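Local coordinates for Cas13d (uncultured Ruminococcus sp, PDB 6IV9), which binds CRISPR RNA as an effector nuclease, its two HEPN domains governing maturation of that guide and cleavage of target RNA, at residues Asn217-Phe222 against Arg276-Leu281; Ser153-Arg158 against Phe756-Glu761; Ala193-Leu198 against Asp208-Leu213. The protein carries 2 engineered substitutions. All coordinates share one frame; numbering follows the deposited sequence.

Contact 1: residues Asn217-Phe222 against Arg276-Leu281; sequences NTYEVF and RVYHML
The Tyr278 ring packs against Phe222 with its face and against Tyr219 near its CB-CD2 side, and nearly everything tight in this contact happens there. With CG anti to the backbone N (chi1 167°), the ring leaves helix 267-291 toward the first turn of helix 219-223. Phe222 covers one of its faces in an offset stack, centroids 4.2 Å apart and planes at 16°, with CG of Phe222 3.4 Å from CE1 of Tyr278. The CB of Phe222 continues over the same ring as a CH-pi contact. Tyr219 meets Tyr278 differently: its CD1 comes within 3.8 Å of Tyr278 CD2, the rings being oblique to each other.

The result is an aromatic cluster at a helix start, where Thr218 is the N-cap and its OG1 accepts from Val221 N at 3.2 Å. Phe245 meets Phe222 edge-to-face from helix 232-251, while the Tyr219 hydroxyl bonds to Glu271.

Toward Asn217 the packing gives way to polar links. The Tyr278 hydroxyl donates to Asn217 O at 2.9 Å, approaching from above the carbonyl plane, 53° out of it. Tyr314 bonds to the same oxygen from helix 312-330. A water then bridges the partly exposed end of the contact: it donates to Tyr278 OH at 2.8 Å and accepts from Asn217 ND2 at 3.2 Å.

Contact 2: residues Ser153-Arg158 against Phe756-Glu761; sequences SELEKR and FGLYKE
The Arg158 guanidinium carries Leu758 over one face: the CD2 methyl sits 3.4 Å from NH2 of Arg158, and CZ and NH1 lie only a little farther from the same methyl. This is a van der Waals contact of a cationic plane with a leucine branch. The arginine gets there with CG anti to the backbone N (chi1 165°) and a bend at chi3, crossing Leu758 at about a right angle. The other flat group, the Glu154 carboxylate, divides its oxygens. OE2 takes Lys157 NZ at 2.9 Å on the syn side, 18° out of the carboxylate plane, in a salt bridge along its own helix, whereas Glu154 OE1 reaches across to CB of Glu761 at 3.7 Å.

Leu758 also turns its branches toward Leu155, whose CD2 meets CD1 of Leu758 at 4.0 Å. Leu155 backs onto Ile170, Ile173 and Tyr174 of helix 168-197, which makes this the buried flank. The segments 153-158 and 756-760 cross almost perpendicularly, at 98°, their axes 10.4 Å apart at closest approach. Helix 152-160 is thereby laid over the C-terminal end of the long helix 713-760, joining parts of the chain far apart in sequence; the bound RNA is about 8 Å away at the nearest atoms.

An alanine at Glu154 would take away the carboxylate, which would probably leave the Lys157 ammonium without its mate and Glu761 CB without its one neighbour on the opposite segment.

Glu154 OE1 and OE1 of Glu761 stand 5.3 Å apart, so the two acids probably repel mildly. The lysine is likely to offset some of that repulsion, and what attraction crosses between the segments rests mainly on the apolar surface of Leu758.

Contact 3: residues Ala193-Leu198 against Asp208-Leu213; sequences ALNNML and DFMGYL
Asn195 ND2 has two acceptors while it rests against Met210: it bonds to Val191 O one turn back in its own helix and, weakly, to Asp207 OD1, and its nearest neighbour across the contact is Met210 CG at 4.1 Å. Asp207 OD1 also accepts weakly from Met210 N, so one carboxylate oxygen touches both sides. With ND2 so placed, OD1 of Asn195 faces the other way and lies at the edge of the Phe209 ring, 3.9 Å from its CD2. Amide and ring are steeply turned against each other, their planes 73° apart.

Leu194 O lies at the same ring's edge too, 4.4 Å from Phe209 CE2, and Leu198 adds its CD1 obliquely at 4.3 Å from CD2 of Phe209. The ring can enter among these groups because its CG stands anti to the backbone N (chi1 166°).

Met210 takes the neighbouring place. Bent at chi2 and chi3, it brings SD to 3.8 Å from Leu194 CD1, crossing the leucine at about a right angle, with the CE methyl close by.

Leu281 of helix 267-291 touches both Leu194 and Phe209, and Lys244 of helix 232-251 packs on Phe209 and Leu198. This is a connecting loop folded back on the last turns of the helix it follows, its apolar residues plugged into a helical bundle, probably that of a HEPN domain.

Contacts 1 and 3 are neighbours in one buried region: Leu281 of helix 267-291 packs on Leu194 and Leu213, Phe222 also reaches Leu213, and the loop of contact 3 runs on in sequence to the helix start of contact 1. Contact 2 lies apart, its centre more than 30 Å from either, partly buried and closer to the bound RNA. Helix 168-197 still ties it in, since this helix covers Leu155 at one end and supplies Leu194 and Asn195 at the other. The chemistry follows place: stacked rings with a water at the margin in contact 1, apolar packing around a tethered amide in contact 3, and charged groups flanking one leucine in contact 2.

Contact 1: residues Asn217-Phe222 against Arg276-Leu281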
loop_
_atom_site.group_PDB
_atom_site.type_symbol
_atom_site.label_atom_id
_atom_site.label_comp_id
_atom_site.label_asym_id
_atom_site.label_seq_id
_atom_site.Cartn_x
_atom_site.Cartn_y
_atom_site.Cartn_z
ATOM N N ASN A 217 13.804 15.368 -19.879
ATOM C CA ASN A 217 15.253 15.620 -20.044
ATOM C C ASN A 217 15.993 14.287 -20.007
ATOM O O ASN A 217 15.782 13.508 -19.093
ATOM C CB ASN A 217 15.837 16.483 -18.933
ATOM C CG ASN A 217 15.343 17.905 -18.975
ATOM O OD1 ASN A 217 15.019 18.409 -20.034
ATOM N ND2 ASN A 217 15.260 18.534 -17.823
ATOM N N THR A 218 16.851 14.056 -20.989
ATOM C CA THR A 218 17.696 12.844 -20.990
ATOM C C THR A 218 18.811 13.033 -19.962
ATOM O O THR A 218 19.010 14.134 -19.494
ATOM C CB THR A 218 18.395 12.627 -22.334
ATOM O OG1 THR A 218 19.249 13.747 -22.508
ATOM C CG2 THR A 218 17.438 12.489 -23.493
ATOM N N TYR A 219 19.555 11.973 -19.685
ATOM C CA TYR A 219 20.664 12.054 -18.707
ATOM C C TYR A 219 21.699 13.064 -19.212
ATOM O O TYR A 219 22.247 13.794 -18.434
ATOM C CB TYR A 219 21.238 10.667 -18.448
ATOM C CG TYR A 219 22.330 10.599 -17.415
ATOM C CD1 TYR A 219 22.075 10.838 -16.082
ATOM C CD2 TYR A 219 23.627 10.299 -17.776
ATOM C CE1 TYR A 219 23.073 10.778 -15.133
ATOM C CE2 TYR A 219 24.639 10.239 -16.840
ATOM C CZ TYR A 219 24.361 10.468 -15.511
ATOM O OH TYR A 219 25.346 10.399 -14.587
ATOM N N GLU A 220 21.911 13.095 -20.518
ATOM C CA GLU A 220 22.912 14.016 -21.100
ATOM C C GLU A 220 22.503 15.454 -20.813
ATOM O O GLU A 220 23.332 16.208 -20.356
ATOM C CB GLU A 220 22.968 13.786 -22.602
ATOM C CG GLU A 220 23.661 14.898 -23.350
ATOM C CD GLU A 220 25.168 14.829 -23.256
ATOM O OE1 GLU A 220 25.818 15.794 -23.666
ATOM O OE2 GLU A 220 25.677 13.814 -22.791
ATOM N N VAL A 221 21.242 15.788 -21.038
ATOM C CA VAL A 221 20.774 17.170 -20.746
ATOM C C VAL A 221 20.890 17.448 -19.247
ATOM O O VAL A 221 21.267 18.543 -18.886
ATOM C CB VAL A 221 19.337 17.396 -21.235
ATOM C CG1 VAL A 221 18.792 18.716 -20.742
ATOM C CG2 VAL A 221 19.250 17.309 -22.742
ATOM N N PHE A 222 20.557 16.464 -18.418
ATOM C CA PHE A 222 20.603 16.633 -16.948
ATOM C C PHE A 222 22.025 16.926 -16.476
ATOM O O PHE A 222 22.176 17.769 -15.646
ATOM C CB PHE A 222 20.151 15.332 -16.292
ATOM C CG PHE A 222 20.210 15.285 -14.790
ATOM C CD1 PHE A 222 19.532 16.209 -14.027
ATOM C CD2 PHE A 222 20.908 14.289 -14.142
ATOM C CE1 PHE A 222 19.555 16.141 -12.649
ATOM C CE2 PHE A 222 20.939 14.226 -12.765
ATOM C CZ PHE A 222 20.264 15.154 -12.024
ATOM N N ARG A 276 20.698 5.191 -14.495
ATOM C CA ARG A 276 19.528 4.389 -14.058
ATOM C C ARG A 276 18.858 5.065 -12.859
ATOM O O ARG A 276 17.670 5.161 -12.858
ATOM C CB ARG A 276 19.963 2.968 -13.699
ATOM C CG ARG A 276 20.368 2.128 -14.896
ATOM C CD ARG A 276 20.420 0.664 -14.573
ATOM N NE ARG A 276 21.427 0.375 -13.585
ATOM C CZ ARG A 276 22.669 0.009 -13.858
ATOM N NH1 ARG A 276 23.100 -0.010 -15.102
ATOM N NH2 ARG A 276 23.471 -0.349 -12.878
ATOM N N VAL A 277 19.641 5.526 -11.891
ATOM C CA VAL A 277 19.078 6.210 -10.695
ATOM C C VAL A 277 18.374 7.492 -11.134
ATOM O O VAL A 277 17.280 7.740 -10.681
ATOM C CB VAL A 277 20.155 6.483 -9.632
ATOM C CG1 VAL A 277 19.601 7.287 -8.483
ATOM C CG2 VAL A 277 20.762 5.202 -9.130
ATOM N N TYR A 278 18.988 8.233 -12.045
ATOM C CA TYR A 278 18.373 9.484 -12.530
ATOM C C TYR A 278 17.019 9.169 -13.177
ATOM O O TYR A 278 16.066 9.852 -12.893
ATOM C CB TYR A 278 19.264 10.125 -13.594
ATOM C CG TYR A 278 18.567 11.213 -14.361
ATOM C CD1 TYR A 278 18.152 12.361 -13.726
ATOM C CD2 TYR A 278 18.291 11.086 -15.706
ATOM C CE1 TYR A 278 17.493 13.362 -14.406
ATOM C CE2 TYR A 278 17.634 12.082 -16.402
ATOM C CZ TYR A 278 17.233 13.225 -15.749
ATOM O OH TYR A 278 16.589 14.216 -16.402
ATOM N N HIS A 279 16.960 8.136 -14.002
ATOM C CA HIS A 279 15.695 7.786 -14.687
ATOM C C HIS A 279 14.617 7.449 -13.654
ATOM O O HIS A 279 13.478 7.817 -13.861
ATOM C CB HIS A 279 15.940 6.622 -15.639
ATOM C CG HIS A 279 16.698 7.011 -16.860
ATOM N ND1 HIS A 279 17.331 6.110 -17.651
ATOM C CD2 HIS A 279 16.924 8.209 -17.416
ATOM C CE1 HIS A 279 17.904 6.732 -18.638
ATOM N NE2 HIS A 279 17.671 8.001 -18.518
ATOM N N MET A 280 14.986 6.721 -12.611
ATOM C CA MET A 280 14.004 6.345 -11.572
ATOM C C MET A 280 13.477 7.606 -10.883
ATOM O O MET A 280 12.284 7.748 -10.787
ATOM C CB MET A 280 14.654 5.406 -10.553
ATOM C CG MET A 280 15.035 4.067 -11.137
ATOM S SD MET A 280 16.002 2.972 -10.087
ATOM C CE MET A 280 14.762 2.415 -8.926
ATOM N N LEU A 281 14.363 8.508 -10.480
ATOM C CA LEU A 281 13.954 9.745 -9.776
ATOM C C LEU A 281 13.122 10.636 -10.694
ATOM O O LEU A 281 12.132 11.131 -10.269
ATOM C CB LEU A 281 15.211 10.485 -9.326
ATOM C CG LEU A 281 16.124 9.716 -8.390
ATOM C CD1 LEU A 281 17.291 10.574 -7.970
ATOM C CD2 LEU A 281 15.372 9.222 -7.186
HETATM O O HOH W 1 15.731 16.668 -15.261
#

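Contact 2: residues Ser153-Arg158 against Phe756-Glu761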
loop_
_atom_site.group_PDB
_atom_site.type_symbol
_atom_site.label_atom_id
_atom_site.label_comp_id
_atom_site.label_asym_id
_atom_site.label_seq_id
_atom_site.Cartn_x
_atom_site.Cartn_y
_atom_site.Cartn_z
ATOM N N SER A 153 -20.870 14.840 -15.113
ATOM C CA SER A 153 -20.816 15.319 -16.515
ATOM C C SER A 153 -19.420 15.809 -16.902
ATOM O O SER A 153 -18.967 15.490 -17.968
ATOM C CB SER A 153 -21.858 16.351 -16.756
ATOM O OG SER A 153 -23.132 15.763 -16.670
ATOM N N GLU A 154 -18.787 16.584 -16.041
ATOM C CA GLU A 154 -17.429 17.082 -16.334
ATOM C C GLU A 154 -16.476 15.893 -16.461
ATOM O O GLU A 154 -15.663 15.901 -17.341
ATOM C CB GLU A 154 -16.956 17.963 -15.187
ATOM C CG GLU A 154 -17.214 19.429 -15.388
ATOM C CD GLU A 154 -17.202 19.920 -16.825
ATOM O OE1 GLU A 154 -16.119 20.040 -17.385
ATOM O OE2 GLU A 154 -18.292 20.159 -17.362
ATOM N N LEU A 155 -16.593 14.913 -15.576
ATOM C CA LEU A 155 -15.706 13.733 -15.632
ATOM C C LEU A 155 -15.926 12.944 -16.925
ATOM O O LEU A 155 -14.962 12.582 -17.530
ATOM C CB LEU A 155 -15.941 12.883 -14.387
ATOM C CG LEU A 155 -15.296 13.454 -13.131
ATOM C CD1 LEU A 155 -15.820 12.796 -11.878
ATOM C CD2 LEU A 155 -13.796 13.331 -13.217
ATOM N N GLU A 156 -17.172 12.737 -17.333
ATOM C CA GLU A 156 -17.445 11.980 -18.578
ATOM C C GLU A 156 -16.826 12.726 -19.757
ATOM O O GLU A 156 -16.227 12.098 -20.590
ATOM C CB GLU A 156 -18.947 11.822 -18.784
ATOM C CG GLU A 156 -19.582 10.862 -17.804
ATOM C CD GLU A 156 -21.098 10.863 -17.743
ATOM O OE1 GLU A 156 -21.633 9.966 -17.139
ATOM O OE2 GLU A 156 -21.715 11.772 -18.288
ATOM N N LYS A 157 -16.968 14.038 -19.788
ATOM C CA LYS A 157 -16.367 14.795 -20.910
ATOM C C LYS A 157 -14.844 14.627 -20.906
ATOM O O LYS A 157 -14.296 14.386 -21.941
ATOM C CB LYS A 157 -16.725 16.271 -20.792
ATOM C CG LYS A 157 -18.189 16.588 -21.018
ATOM C CD LYS A 157 -18.424 18.053 -21.238
ATOM C CE LYS A 157 -19.116 18.728 -20.082
ATOM N NZ LYS A 157 -18.952 20.196 -20.146
ATOM N N ARG A 158 -14.213 14.715 -19.746
ATOM C CA ARG A 158 -12.742 14.589 -19.658
ATOM C C ARG A 158 -12.270 13.199 -20.104
ATOM O O ARG A 158 -11.280 13.126 -20.794
ATOM C CB ARG A 158 -12.316 14.894 -18.223
ATOM C CG ARG A 158 -10.898 14.483 -17.860
ATOM C CD ARG A 158 -10.587 14.653 -16.381
ATOM N NE ARG A 158 -9.677 15.737 -16.054
ATOM C CZ ARG A 158 -9.636 16.381 -14.895
ATOM N NH1 ARG A 158 -9.263 15.756 -13.792
ATOM N NH2 ARG A 158 -9.937 17.667 -14.850
ATOM N N PHE A 756 -11.123 20.988 -7.194
ATOM C CA PHE A 756 -11.140 22.441 -7.483
ATOM C C PHE A 756 -11.006 22.635 -8.991
ATOM O O PHE A 756 -11.735 23.410 -9.550
ATOM C CB PHE A 756 -10.017 23.169 -6.749
ATOM C CG PHE A 756 -9.896 24.622 -7.123
ATOM C CD1 PHE A 756 -10.690 25.577 -6.522
ATOM C CD2 PHE A 756 -9.013 25.031 -8.097
ATOM C CE1 PHE A 756 -10.575 26.912 -6.865
ATOM C CE2 PHE A 756 -8.906 26.364 -8.448
ATOM C CZ PHE A 756 -9.688 27.300 -7.829
ATOM N N GLY A 757 -10.111 21.892 -9.618
ATOM C CA GLY A 757 -9.948 21.999 -11.072
ATOM C C GLY A 757 -11.220 21.622 -11.804
ATOM O O GLY A 757 -11.489 22.213 -12.815
ATOM N N LEU A 758 -11.917 20.577 -11.369
ATOM C CA LEU A 758 -13.177 20.175 -12.044
ATOM C C LEU A 758 -14.286 21.192 -11.785
ATOM O O LEU A 758 -14.926 21.604 -12.704
ATOM C CB LEU A 758 -13.577 18.784 -11.564
ATOM C CG LEU A 758 -12.656 17.663 -12.023
ATOM C CD1 LEU A 758 -12.719 16.485 -11.075
ATOM C CD2 LEU A 758 -12.985 17.252 -13.442
ATOM N N TYR A 759 -14.446 21.621 -10.546
ATOM C CA TYR A 759 -15.512 22.593 -10.206
ATOM C C TYR A 759 -15.284 23.921 -10.926
ATOM O O TYR A 759 -16.222 24.580 -11.279
ATOM C CB TYR A 759 -15.583 22.811 -8.703
ATOM C CG TYR A 759 -16.417 21.814 -7.954
ATOM C CD1 TYR A 759 -17.779 21.722 -8.152
ATOM C CD2 TYR A 759 -15.848 20.997 -7.009
ATOM C CE1 TYR A 759 -18.556 20.832 -7.445
ATOM C CE2 TYR A 759 -16.609 20.096 -6.297
ATOM C CZ TYR A 759 -17.965 20.016 -6.509
ATOM O OH TYR A 759 -18.702 19.135 -5.798
ATOM N N LYS A 760 -14.025 24.259 -11.158
ATOM C CA LYS A 760 -13.657 25.549 -11.785
ATOM C C LYS A 760 -14.265 25.630 -13.182
ATOM O O LYS A 760 -14.537 26.713 -13.619
ATOM C CB LYS A 760 -12.147 25.766 -11.806
ATOM C CG LYS A 760 -11.746 27.183 -12.166
ATOM C CD LYS A 760 -10.382 27.593 -11.709
ATOM C CE LYS A 760 -10.012 28.968 -12.208
ATOM N NZ LYS A 760 -8.585 29.264 -11.973
ATOM N N GLU A 761 -14.392 24.499 -13.856
ATOM C CA GLU A 761 -14.964 24.461 -15.220
ATOM C C GLU A 761 -16.475 24.690 -15.196
ATOM O O GLU A 761 -17.009 24.996 -16.241
ATOM C CB GLU A 761 -14.647 23.135 -15.897
ATOM C CG GLU A 761 -13.186 22.982 -16.239
ATOM C CD GLU A 761 -12.615 24.100 -17.086
ATOM O OE1 GLU A 761 -13.277 24.494 -18.047
ATOM O OE2 GLU A 761 -11.518 24.571 -16.777
#

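Contact 3: residues Ala193-Leu198 against Asp208-Leu213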
loop_
_atom_site.group_PDB
_atom_site.type_symbol
_atom_site.label_atom_id
_atom_site.label_comp_id
_atom_site.label_asym_id
_atom_site.label_seq_id
_atom_site.Cartn_x
_atom_site.Cartn_y
_atom_site.Cartn_z
ATOM N N ALA A 193 11.009 10.438 1.358
ATOM C CA ALA A 193 12.094 9.514 1.733
ATOM C C ALA A 193 13.394 9.917 1.029
ATOM O O ALA A 193 14.422 9.931 1.663
ATOM C CB ALA A 193 11.706 8.117 1.370
ATOM N N LEU A 194 13.318 10.244 -0.251
ATOM C CA LEU A 194 14.537 10.636 -1.000
ATOM C C LEU A 194 15.125 11.921 -0.416
ATOM O O LEU A 194 16.314 11.963 -0.241
ATOM C CB LEU A 194 14.179 10.757 -2.479
ATOM C CG LEU A 194 13.912 9.412 -3.136
ATOM C CD1 LEU A 194 13.275 9.582 -4.492
ATOM C CD2 LEU A 194 15.190 8.614 -3.233
ATOM N N ASN A 195 14.295 12.908 -0.112
ATOM C CA ASN A 195 14.779 14.158 0.520
ATOM C C ASN A 195 15.351 13.864 1.908
ATOM O O ASN A 195 16.371 14.425 2.258
ATOM C CB ASN A 195 13.690 15.217 0.612
ATOM C CG ASN A 195 13.557 15.965 -0.691
ATOM O OD1 ASN A 195 14.372 16.809 -0.988
ATOM N ND2 ASN A 195 12.584 15.608 -1.497
ATOM N N ASN A 196 14.678 13.010 2.660
ATOM C CA ASN A 196 15.075 12.657 4.041
ATOM C C ASN A 196 16.441 11.974 4.041
ATOM O O ASN A 196 17.234 12.227 4.915
ATOM C CB ASN A 196 14.066 11.724 4.689
ATOM C CG ASN A 196 14.424 11.464 6.128
ATOM O OD1 ASN A 196 14.659 12.382 6.873
ATOM N ND2 ASN A 196 14.494 10.212 6.502
ATOM N N MET A 197 16.694 11.194 2.998
ATOM C CA MET A 197 17.893 10.349 2.786
ATOM C C MET A 197 19.140 11.233 2.761
ATOM O O MET A 197 20.204 10.754 3.108
ATOM C CB MET A 197 17.745 9.672 1.426
ATOM C CG MET A 197 18.577 8.469 1.215
ATOM S SD MET A 197 17.561 7.066 0.741
ATOM C CE MET A 197 16.903 6.634 2.345
ATOM N N LEU A 198 18.977 12.485 2.362
ATOM C CA LEU A 198 20.086 13.454 2.257
ATOM C C LEU A 198 20.701 13.731 3.628
ATOM O O LEU A 198 21.913 13.897 3.701
ATOM C CB LEU A 198 19.544 14.742 1.643
ATOM C CG LEU A 198 19.139 14.646 0.179
ATOM C CD1 LEU A 198 18.743 16.003 -0.338
ATOM C CD2 LEU A 198 20.271 14.097 -0.651
ATOM N N ASP A 208 13.420 21.469 -4.335
ATOM C CA ASP A 208 14.523 21.985 -5.182
ATOM C C ASP A 208 15.163 20.765 -5.844
ATOM O O ASP A 208 15.721 20.898 -6.936
ATOM C CB ASP A 208 15.541 22.770 -4.357
ATOM C CG ASP A 208 15.359 24.265 -4.513
ATOM O OD1 ASP A 208 14.227 24.680 -4.808
ATOM O OD2 ASP A 208 16.349 24.988 -4.357
ATOM N N PHE A 209 15.037 19.611 -5.190
ATOM C CA PHE A 209 15.675 18.389 -5.713
ATOM C C PHE A 209 14.694 17.669 -6.631
ATOM O O PHE A 209 14.861 17.794 -7.812
ATOM C CB PHE A 209 16.199 17.567 -4.539
ATOM C CG PHE A 209 16.582 16.147 -4.838
ATOM C CD1 PHE A 209 17.049 15.782 -6.079
ATOM C CD2 PHE A 209 16.484 15.179 -3.864
ATOM C CE1 PHE A 209 17.405 14.476 -6.345
ATOM C CE2 PHE A 209 16.834 13.871 -4.129
ATOM C CZ PHE A 209 17.296 13.522 -5.371
ATOM N N MET A 210 13.695 16.979 -6.101
ATOM C CA MET A 210 12.770 16.220 -6.980
ATOM C C MET A 210 11.917 17.120 -7.879
ATOM O O MET A 210 11.592 16.689 -8.961
ATOM C CB MET A 210 11.884 15.256 -6.193
ATOM C CG MET A 210 12.671 14.275 -5.380
ATOM S SD MET A 210 13.307 12.909 -6.324
ATOM C CE MET A 210 11.800 12.227 -7.002
ATOM N N GLY A 211 11.550 18.307 -7.414
ATOM C CA GLY A 211 10.686 19.233 -8.170
ATOM C C GLY A 211 11.283 19.720 -9.478
ATOM O O GLY A 211 10.515 20.029 -10.372
ATOM N N TYR A 212 12.605 19.856 -9.557
ATOM C CA TYR A 212 13.258 20.397 -10.774
ATOM C C TYR A 212 13.628 19.295 -11.767
ATOM O O TYR A 212 14.205 19.622 -12.788
ATOM C CB TYR A 212 14.497 21.215 -10.415
ATOM C CG TYR A 212 14.214 22.545 -9.774
ATOM C CD1 TYR A 212 13.089 23.272 -10.100
ATOM C CD2 TYR A 212 15.078 23.074 -8.837
ATOM C CE1 TYR A 212 12.822 24.494 -9.511
ATOM C CE2 TYR A 212 14.825 24.291 -8.235
ATOM C CZ TYR A 212 13.695 25.004 -8.573
ATOM O OH TYR A 212 13.456 26.212 -7.978
ATOM N N LEU A 213 13.377 18.038 -11.428
ATOM C CA LEU A 213 13.668 16.935 -12.371
ATOM C C LEU A 213 12.567 16.891 -13.429
ATOM O O LEU A 213 11.473 17.311 -13.142
ATOM C CB LEU A 213 13.713 15.603 -11.625
ATOM C CG LEU A 213 14.816 15.444 -10.590
ATOM C CD1 LEU A 213 14.684 14.122 -9.871
ATOM C CD2 LEU A 213 16.180 15.555 -11.226
#